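Local coordinates for muscarinic toxin-like protein 3 homolog (Ophiophagus hannah, PDB 3HH7), which forms a homodimeric three-finger neurotoxin of king cobra venom that probably acts postsynaptically by inhibiting nicotinic acetylcholine receptors, at residues F23-S28 / G40-C45. Numbering follows the deposited sequence.
Sequences FCYKSS and GCTFTC
Phe23 and Thr42 exchange both of their backbone bonds: Phe23 N gives its hydrogen to Thr42 O at 2.8 Å, almost straight at 172°, and Thr42 N returns one to Phe23 O. Two residues further along the first strand and two back along the second, Tyr25 and Gly40 repeat the exchange, with Tyr25 N to Gly40 O at 2.9 Å and a longer return bond from Gly40 N to Tyr25 O. Tyr25 O has a second donor in the side-chain amide of Asn64. Between these two hydrogen-bonded pairs lies the non-hydrogen-bonded pair Cys24–Cys41, whose alpha carbons each point a C-H at a carbonyl oxygen across the sheet, Cys24 CA at Gly40 O and Cys41 CA at Phe23 O. Their side chains take the other face of the sheet, where disulfides to Cys3 and Cys17 tie this base of the central finger of the three-finger fold into its cystine-rich core; Cys41 N is hydrogen-bonded to Glu15 OE2.

On the face of Phe23, Tyr25 and Thr42, the methyl of Thr42 fits between two rings, with CG2 3.6 Å from both Phe23 CE2 and Tyr25 CD2. Threonine suits this place because one beta carbon carries both a methyl for the rings and a hydroxyl for the bend: with OG1 anti to the backbone N (chi1 -172°), the hydroxyl donates to Thr44 O at 2.7 Å, bracing the bend where the chain leaves the strand. Gly40, with no side chain and with backbone angles (phi 169°) that suit glycine, lets the Tyr25 ring lie over its backbone N. Tyr25 OH is hydrogen-bonded to Glu38 OE2. Phe23 lays one ring face over Thr42 O and turns an edge to Cys45 N, 3.6 Å from CZ; that amide is hydrogen-bonded to Glu47 of the second subunit, whose Leu48 packs on the same phenylalanine.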
loop_
_atom_site.group_PDB
_atom_site.type_symbol
_atom_site.label_atom_id
_atom_site.label_comp_id
_atom_site.label_asym_id
_atom_site.label_seq_id
_atom_site.Cartn_x
_atom_site.Cartn_y
_atom_site.Cartn_z
ATOM N N PHE A 23 -10.773 -4.866 -4.060
ATOM C CA PHE A 23 -10.437 -4.087 -2.882
ATOM C C PHE A 23 -10.166 -2.655 -3.323
ATOM O O PHE A 23 -10.364 -2.314 -4.498
ATOM C CB PHE A 23 -9.242 -4.710 -2.153
ATOM C CG PHE A 23 -8.098 -5.113 -3.063
ATOM C CD1 PHE A 23 -8.060 -6.384 -3.642
ATOM C CD2 PHE A 23 -7.036 -4.244 -3.297
ATOM C CE1 PHE A 23 -6.999 -6.772 -4.444
ATOM C CE2 PHE A 23 -5.974 -4.630 -4.111
ATOM C CZ PHE A 23 -5.956 -5.896 -4.685
ATOM N N CYS A 24 -9.751 -1.817 -2.384
ATOM C CA CYS A 24 -9.508 -0.403 -2.677
ATOM C C CYS A 24 -8.027 -0.095 -2.783
ATOM O O CYS A 24 -7.179 -0.770 -2.165
ATOM C CB CYS A 24 -10.090 0.475 -1.571
ATOM S SG CYS A 24 -11.818 0.146 -1.178
ATOM N N TYR A 25 -7.711 0.954 -3.531
ATOM C CA TYR A 25 -6.347 1.472 -3.511
ATOM C C TYR A 25 -6.303 2.991 -3.457
ATOM O O TYR A 25 -7.256 3.695 -3.847
ATOM C CB TYR A 25 -5.534 0.978 -4.713
ATOM C CG TYR A 25 -5.902 1.661 -6.014
ATOM C CD1 TYR A 25 -5.144 2.726 -6.491
ATOM C CD2 TYR A 25 -7.013 1.249 -6.747
ATOM C CE1 TYR A 25 -5.482 3.367 -7.684
ATOM C CE2 TYR A 25 -7.373 1.872 -7.933
ATOM C CZ TYR A 25 -6.608 2.929 -8.399
ATOM O OH TYR A 25 -6.995 3.536 -9.579
ATOM N N LYS A 26 -5.165 3.467 -2.988
ATOM C CA LYS A 26 -4.786 4.868 -3.036
ATOM C C LYS A 26 -3.331 4.913 -3.495
ATOM O O LYS A 26 -2.474 4.258 -2.919
ATOM C CB LYS A 26 -4.942 5.530 -1.663
ATOM C CG LYS A 26 -4.664 7.007 -1.647
ATOM C CD LYS A 26 -4.830 7.538 -0.248
ATOM C CE LYS A 26 -4.826 9.042 -0.239
ATOM N NZ LYS A 26 -4.795 9.527 1.187
ATOM N N SER A 27 -3.076 5.674 -4.548
ATOM C CA SER A 27 -1.750 5.776 -5.143
ATOM C C SER A 27 -1.359 7.243 -5.229
ATOM O O SER A 27 -2.085 8.032 -5.829
ATOM C CB SER A 27 -1.790 5.154 -6.540
ATOM O OG SER A 27 -0.548 5.281 -7.197
ATOM N N SER A 28 -0.233 7.608 -4.619
ATOM C CA SER A 28 0.260 8.983 -4.606
ATOM C C SER A 28 1.566 9.026 -5.377
ATOM O O SER A 28 2.482 8.238 -5.094
ATOM C CB SER A 28 0.498 9.440 -3.165
ATOM O OG SER A 28 1.210 10.655 -3.134
ATOM N N GLY A 40 -9.394 4.216 -6.036
ATOM C CA GLY A 40 -10.487 3.460 -6.603
ATOM C C GLY A 40 -10.555 1.986 -6.243
ATOM O O GLY A 40 -9.845 1.506 -5.365
ATOM N N CYS A 41 -11.469 1.291 -6.908
ATOM C CA CYS A 41 -11.562 -0.164 -6.868
ATOM C C CYS A 41 -10.500 -0.794 -7.739
ATOM O O CYS A 41 -10.143 -0.261 -8.799
ATOM C CB CYS A 41 -12.924 -0.613 -7.404
ATOM S SG CYS A 41 -14.305 -0.162 -6.397
ATOM N N THR A 42 -10.014 -1.951 -7.303
ATOM C CA THR A 42 -9.068 -2.725 -8.106
ATOM C C THR A 42 -9.070 -4.188 -7.687
ATOM O O THR A 42 -9.460 -4.510 -6.562
ATOM C CB THR A 42 -7.634 -2.151 -8.002
ATOM O OG1 THR A 42 -6.765 -2.812 -8.941
ATOM C CG2 THR A 42 -7.082 -2.298 -6.566
ATOM N N PHE A 43 -8.642 -5.063 -8.594
ATOM C CA PHE A 43 -8.431 -6.471 -8.256
ATOM C C PHE A 43 -6.943 -6.826 -8.105
ATOM O O PHE A 43 -6.579 -7.960 -7.738
ATOM C CB PHE A 43 -9.136 -7.404 -9.270
ATOM C CG PHE A 43 -8.693 -7.228 -10.703
ATOM C CD1 PHE A 43 -7.482 -7.756 -11.146
ATOM C CD2 PHE A 43 -9.517 -6.579 -11.624
ATOM C CE1 PHE A 43 -7.082 -7.610 -12.476
ATOM C CE2 PHE A 43 -9.128 -6.431 -12.964
ATOM C CZ PHE A 43 -7.910 -6.944 -13.384
ATOM N N THR A 44 -6.087 -5.847 -8.383
ATOM C CA THR A 44 -4.638 -5.989 -8.222
ATOM C C THR A 44 -4.047 -4.719 -7.592
ATOM O O THR A 44 -4.422 -3.595 -7.956
ATOM C CB THR A 44 -3.940 -6.337 -9.569
ATOM O OG1 THR A 44 -2.524 -6.453 -9.377
ATOM C CG2 THR A 44 -4.211 -5.289 -10.616
ATOM N N CYS A 45 -3.122 -4.905 -6.655
ATOM C CA CYS A 45 -2.508 -3.764 -5.988
ATOM C C CYS A 45 -1.501 -3.114 -6.935
ATOM O O CYS A 45 -0.614 -3.804 -7.421
ATOM C CB CYS A 45 -1.831 -4.222 -4.695
ATOM S SG CYS A 45 -1.303 -2.854 -3.668
#